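PDB 6XSX: ZmpA Glycopeptidase from Clostridium perfringens, which probably hydrolyses glycopeptides as a metalloprotease of the M60 family, this chain being its catalytic module. Local coordinates for residues 441-454 / 513-526. Residues are numbered along the deposited sequence; the frame is centred on the assembly and turned at random.
Sequences NKGGVFTENLKFEA and IVAYDNEINPSKPY
F446 and F452 both lay their rings on the strand 513-517. D517 CB sits over the centre of the F446 ring, 3.4 Å from the centroid, in a CH-pi contact. L450 CD2 covers the opposite face of that ring. The same methyl presses tightly on S523 CB, at 3.5 Å. A515 CB lies over one face of the F452 ring, and the carbonyls I513 O and K524 O meet that ring at its edge. F452 CG takes the position between its backbone N and carbonyl carbon (chi1 75°), which turns the ring down to A515. Y526 receives E453 CA over one ring face, 4.0 Å from the centroid. A454 CB touches both I513 CG1 and Y526 CE1.

Polar bonds hold the other end, where the loop leaves helix 437-440. D517 OD1 accepts from E519 N and N521 N, which come from opposite faces of its plane. The first bond makes an Asx turn at the end of strand 511-517. D517 OD2 ties this turn to the loop, accepting from F446 N at 2.9 Å on its anti side. N441 ND2 gives N518 OD1 a nearly straight bond of 2.9 Å (170°). N518 ND2 donates to G444 O on a lone pair.

Loop 441-451 and the start of strand 452-459 thus cover strand 511-517. This is consistent with a small C-terminal beta-sandwich, sheet 452-459, 463-470, 497-500 facing sheet 488-493, 478-485, 511-517, 526-528.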
loop_
_atom_site.group_PDB
_atom_site.type_symbol
_atom_site.label_atom_id
_atom_site.label_comp_id
_atom_site.label_asym_id
_atom_site.label_seq_id
_atom_site.Cartn_x
_atom_site.Cartn_y
_atom_site.Cartn_z
ATOM N N ASN A 441 -8.290 21.071 2.825
ATOM C CA ASN A 441 -8.629 22.485 2.701
ATOM C C ASN A 441 -8.115 23.057 1.381
ATOM O O ASN A 441 -8.702 24.010 0.867
ATOM C CB ASN A 441 -7.996 23.346 3.796
ATOM C CG ASN A 441 -8.807 23.420 5.071
ATOM O OD1 ASN A 441 -10.027 23.331 5.044
ATOM N ND2 ASN A 441 -8.144 23.602 6.197
ATOM N N LYS A 442 -7.010 22.496 0.863
ATOM C CA LYS A 442 -6.255 23.106 -0.227
ATOM C C LYS A 442 -6.085 24.600 0.038
ATOM O O LYS A 442 -6.435 25.420 -0.806
ATOM C CB LYS A 442 -7.006 22.991 -1.558
ATOM C CG LYS A 442 -7.333 21.588 -2.043
ATOM C CD LYS A 442 -7.985 21.654 -3.402
ATOM C CE LYS A 442 -9.041 20.592 -3.604
ATOM N NZ LYS A 442 -8.551 19.506 -4.486
ATOM N N GLY A 443 -5.582 24.948 1.228
ATOM C CA GLY A 443 -5.458 26.337 1.631
ATOM C C GLY A 443 -4.024 26.658 2.028
ATOM O O GLY A 443 -3.090 25.971 1.611
ATOM N N GLY A 444 -3.867 27.703 2.848
ATOM C CA GLY A 444 -2.558 28.086 3.347
ATOM C C GLY A 444 -2.610 28.388 4.841
ATOM O O GLY A 444 -3.405 27.807 5.587
ATOM N N VAL A 445 -1.764 29.330 5.259
ATOM C CA VAL A 445 -1.647 29.687 6.661
ATOM C C VAL A 445 -2.598 30.857 6.922
ATOM O O VAL A 445 -3.111 31.457 5.973
ATOM C CB VAL A 445 -0.181 30.031 6.993
ATOM C CG1 VAL A 445 0.720 28.807 6.877
ATOM C CG2 VAL A 445 0.345 31.174 6.125
ATOM N N PHE A 446 -2.833 31.184 8.197
ATOM C CA PHE A 446 -3.715 32.298 8.510
ATOM C C PHE A 446 -3.178 33.586 7.885
ATOM O O PHE A 446 -1.978 33.859 7.948
ATOM C CB PHE A 446 -3.851 32.481 10.021
ATOM C CG PHE A 446 -4.682 31.444 10.736
ATOM C CD1 PHE A 446 -5.859 30.964 10.179
ATOM C CD2 PHE A 446 -4.312 30.992 11.998
ATOM C CE1 PHE A 446 -6.636 30.026 10.850
ATOM C CE2 PHE A 446 -5.082 30.046 12.665
ATOM C CZ PHE A 446 -6.242 29.563 12.090
ATOM N N THR A 447 -4.078 34.387 7.302
ATOM C CA THR A 447 -3.720 35.746 6.918
ATOM C C THR A 447 -3.668 36.634 8.161
ATOM O O THR A 447 -4.181 36.274 9.224
ATOM C CB THR A 447 -4.673 36.332 5.866
ATOM O OG1 THR A 447 -5.813 36.864 6.547
ATOM C CG2 THR A 447 -5.067 35.341 4.789
ATOM N N GLU A 448 -3.079 37.823 7.978
ATOM C CA GLU A 448 -2.945 38.851 8.997
ATOM C C GLU A 448 -4.306 39.445 9.366
ATOM O O GLU A 448 -4.399 40.209 10.330
ATOM C CB GLU A 448 -2.036 39.971 8.482
ATOM C CG GLU A 448 -0.593 39.551 8.239
ATOM C CD GLU A 448 0.244 39.343 9.494
ATOM O OE1 GLU A 448 -0.347 39.281 10.598
ATOM O OE2 GLU A 448 1.487 39.240 9.373
ATOM N N ASN A 449 -5.354 39.096 8.607
ATOM C CA ASN A 449 -6.659 39.719 8.790
ATOM C C ASN A 449 -7.623 38.758 9.478
ATOM O O ASN A 449 -8.808 39.059 9.589
ATOM C CB ASN A 449 -7.246 40.179 7.459
ATOM C CG ASN A 449 -6.288 41.087 6.724
ATOM O OD1 ASN A 449 -5.942 42.152 7.224
ATOM N ND2 ASN A 449 -5.811 40.643 5.573
ATOM N N LEU A 450 -7.095 37.617 9.939
ATOM C CA LEU A 450 -7.923 36.581 10.530
ATOM C C LEU A 450 -8.918 37.208 11.507
ATOM O O LEU A 450 -8.535 37.970 12.379
ATOM C CB LEU A 450 -7.028 35.572 11.257
ATOM C CG LEU A 450 -7.777 34.523 12.078
ATOM C CD1 LEU A 450 -8.575 33.605 11.164
ATOM C CD2 LEU A 450 -6.808 33.706 12.930
ATOM N N LYS A 451 -10.200 36.897 11.338
ATOM C CA LYS A 451 -11.198 37.196 12.353
ATOM C C LYS A 451 -12.064 35.953 12.532
ATOM O O LYS A 451 -12.595 35.417 11.562
ATOM C CB LYS A 451 -12.040 38.420 11.960
ATOM N N PHE A 452 -12.163 35.474 13.768
ATOM C CA PHE A 452 -13.080 34.392 14.081
ATOM C C PHE A 452 -13.775 34.700 15.405
ATOM O O PHE A 452 -13.272 35.481 16.205
ATOM C CB PHE A 452 -12.362 33.038 14.107
ATOM C CG PHE A 452 -11.495 32.785 15.314
ATOM C CD1 PHE A 452 -11.942 31.979 16.354
ATOM C CD2 PHE A 452 -10.231 33.354 15.414
ATOM C CE1 PHE A 452 -11.138 31.742 17.461
ATOM C CE2 PHE A 452 -9.436 33.122 16.527
ATOM C CZ PHE A 452 -9.891 32.320 17.550
ATOM N N GLU A 453 -14.929 34.067 15.618
ATOM C CA GLU A 453 -15.750 34.309 16.791
ATOM C C GLU A 453 -16.328 32.983 17.267
ATOM O O GLU A 453 -16.410 32.037 16.493
ATOM C CB GLU A 453 -16.906 35.247 16.437
ATOM C CG GLU A 453 -16.440 36.631 16.019
ATOM C CD GLU A 453 -17.554 37.616 15.713
ATOM O OE1 GLU A 453 -18.453 37.257 14.919
ATOM O OE2 GLU A 453 -17.526 38.737 16.283
ATOM N N ALA A 454 -16.746 32.955 18.537
ATOM C CA ALA A 454 -17.443 31.822 19.127
ATOM C C ALA A 454 -18.720 32.311 19.801
ATOM O O ALA A 454 -18.739 33.396 20.373
ATOM C CB ALA A 454 -16.549 31.122 20.124
ATOM N N ILE A 513 -10.754 30.353 23.102
ATOM C CA ILE A 513 -10.780 29.602 21.856
ATOM C C ILE A 513 -9.586 30.014 20.995
ATOM O O ILE A 513 -9.378 31.201 20.721
ATOM C CB ILE A 513 -12.104 29.834 21.100
ATOM C CG1 ILE A 513 -13.336 29.680 21.998
ATOM C CG2 ILE A 513 -12.180 28.962 19.852
ATOM C CD1 ILE A 513 -13.570 28.277 22.529
ATOM N N VAL A 514 -8.817 29.014 20.553
ATOM C CA VAL A 514 -7.665 29.240 19.699
ATOM C C VAL A 514 -7.844 28.426 18.416
ATOM O O VAL A 514 -7.975 27.205 18.474
ATOM C CB VAL A 514 -6.364 28.888 20.446
ATOM C CG1 VAL A 514 -5.127 29.026 19.568
ATOM C CG2 VAL A 514 -6.203 29.701 21.731
ATOM N N ALA A 515 -7.863 29.119 17.267
ATOM C CA ALA A 515 -8.006 28.488 15.964
ATOM C C ALA A 515 -6.630 28.053 15.465
ATOM O O ALA A 515 -5.629 28.661 15.820
ATOM C CB ALA A 515 -8.674 29.440 14.991
ATOM N N TYR A 516 -6.593 26.978 14.663
ATOM C CA TYR A 516 -5.332 26.431 14.178
ATOM C C TYR A 516 -5.371 26.331 12.662
ATOM O O TYR A 516 -6.402 25.960 12.107
ATOM C CB TYR A 516 -5.025 25.067 14.798
ATOM C CG TYR A 516 -4.338 25.164 16.131
ATOM C CD1 TYR A 516 -5.059 25.445 17.283
ATOM C CD2 TYR A 516 -2.963 25.000 16.237
ATOM C CE1 TYR A 516 -4.425 25.549 18.513
ATOM C CE2 TYR A 516 -2.317 25.091 17.458
ATOM C CZ TYR A 516 -3.054 25.370 18.598
ATOM O OH TYR A 516 -2.430 25.469 19.807
ATOM N N ASP A 517 -4.241 26.663 12.019
ATOM C CA ASP A 517 -4.183 26.705 10.566
ATOM C C ASP A 517 -3.493 25.462 9.999
ATOM O O ASP A 517 -3.074 24.569 10.738
ATOM C CB ASP A 517 -3.583 28.018 10.060
ATOM C CG ASP A 517 -2.071 28.119 10.175
ATOM O OD1 ASP A 517 -1.411 27.085 10.496
ATOM O OD2 ASP A 517 -1.561 29.246 9.962
ATOM N N ASN A 518 -3.353 25.450 8.671
ATOM C CA ASN A 518 -2.968 24.277 7.905
ATOM C C ASN A 518 -1.541 23.839 8.237
ATOM O O ASN A 518 -1.163 22.719 7.908
ATOM C CB ASN A 518 -3.135 24.509 6.399
ATOM C CG ASN A 518 -4.577 24.445 5.940
ATOM O OD1 ASN A 518 -5.285 23.491 6.268
ATOM N ND2 ASN A 518 -5.007 25.431 5.154
ATOM N N GLU A 519 -0.752 24.731 8.846
ATOM C CA GLU A 519 0.586 24.388 9.302
ATOM C C GLU A 519 0.625 24.297 10.831
ATOM O O GLU A 519 1.693 24.394 11.434
ATOM C CB GLU A 519 1.606 25.365 8.714
ATOM C CG GLU A 519 1.818 25.150 7.225
ATOM C CD GLU A 519 2.765 26.098 6.511
ATOM O OE1 GLU A 519 3.584 26.764 7.194
ATOM O OE2 GLU A 519 2.647 26.199 5.268
ATOM N N ILE A 520 -0.551 24.108 11.451
ATOM C CA ILE A 520 -0.679 23.915 12.890
ATOM C C ILE A 520 -0.119 25.124 13.653
ATOM O O ILE A 520 0.525 24.980 14.697
ATOM C CB ILE A 520 -0.036 22.587 13.347
ATOM C CG1 ILE A 520 -0.139 21.502 12.263
ATOM C CG2 ILE A 520 -0.660 22.147 14.669
ATOM C CD1 ILE A 520 0.473 20.147 12.633
ATOM N N ASN A 521 -0.376 26.329 13.138
ATOM C CA ASN A 521 -0.070 27.518 13.912
ATOM C C ASN A 521 -1.329 27.977 14.638
ATOM O O ASN A 521 -2.402 28.040 14.037
ATOM C CB ASN A 521 0.458 28.657 13.042
ATOM C CG ASN A 521 1.753 28.297 12.359
ATOM O OD1 ASN A 521 1.756 27.905 11.196
ATOM N ND2 ASN A 521 2.856 28.421 13.072
ATOM N N PRO A 522 -1.218 28.352 15.936
ATOM C CA PRO A 522 -2.358 28.896 16.680
ATOM C C PRO A 522 -2.631 30.351 16.288
ATOM O O PRO A 522 -1.708 31.068 15.910
ATOM C CB PRO A 522 -1.878 28.777 18.137
ATOM C CG PRO A 522 -0.360 28.936 18.051
ATOM C CD PRO A 522 0.012 28.263 16.745
ATOM N N SER A 523 -3.905 30.764 16.351
ATOM C CA SER A 523 -4.291 32.170 16.308
ATOM C C SER A 523 -4.080 32.817 17.673
ATOM O O SER A 523 -3.731 32.136 18.635
ATOM C CB SER A 523 -5.740 32.293 15.939
ATOM O OG SER A 523 -6.550 31.785 16.993
ATOM N N LYS A 524 -4.340 34.134 17.756
ATOM C CA LYS A 524 -4.562 34.784 19.042
ATOM C C LYS A 524 -5.846 34.232 19.660
ATOM O O LYS A 524 -6.769 33.867 18.932
ATOM C CB LYS A 524 -4.721 36.299 18.875
ATOM C CG LYS A 524 -3.539 37.041 18.264
ATOM C CD LYS A 524 -3.959 38.388 17.702
ATOM C CE LYS A 524 -2.800 39.289 17.324
ATOM N NZ LYS A 524 -2.050 38.760 16.160
ATOM N N PRO A 525 -5.970 34.174 21.008
ATOM C CA PRO A 525 -7.184 33.652 21.641
ATOM C C PRO A 525 -8.405 34.564 21.514
ATOM O O PRO A 525 -8.277 35.782 21.454
ATOM C CB PRO A 525 -6.795 33.462 23.114
ATOM C CG PRO A 525 -5.633 34.416 23.329
ATOM C CD PRO A 525 -4.949 34.583 21.987
ATOM N N TYR A 526 -9.585 33.944 21.436
ATOM C CA TYR A 526 -10.869 34.617 21.553
ATOM C C TYR A 526 -11.534 34.171 22.853
ATOM O O TYR A 526 -11.843 32.989 23.013
ATOM C CB TYR A 526 -11.759 34.263 20.358
ATOM C CG TYR A 526 -13.131 34.884 20.392
ATOM C CD1 TYR A 526 -14.166 34.291 21.102
ATOM C CD2 TYR A 526 -13.390 36.070 19.721
ATOM C CE1 TYR A 526 -15.427 34.865 21.146
ATOM C CE2 TYR A 526 -14.643 36.654 19.748
ATOM C CZ TYR A 526 -15.663 36.046 20.461
ATOM O OH TYR A 526 -16.897 36.617 20.505
#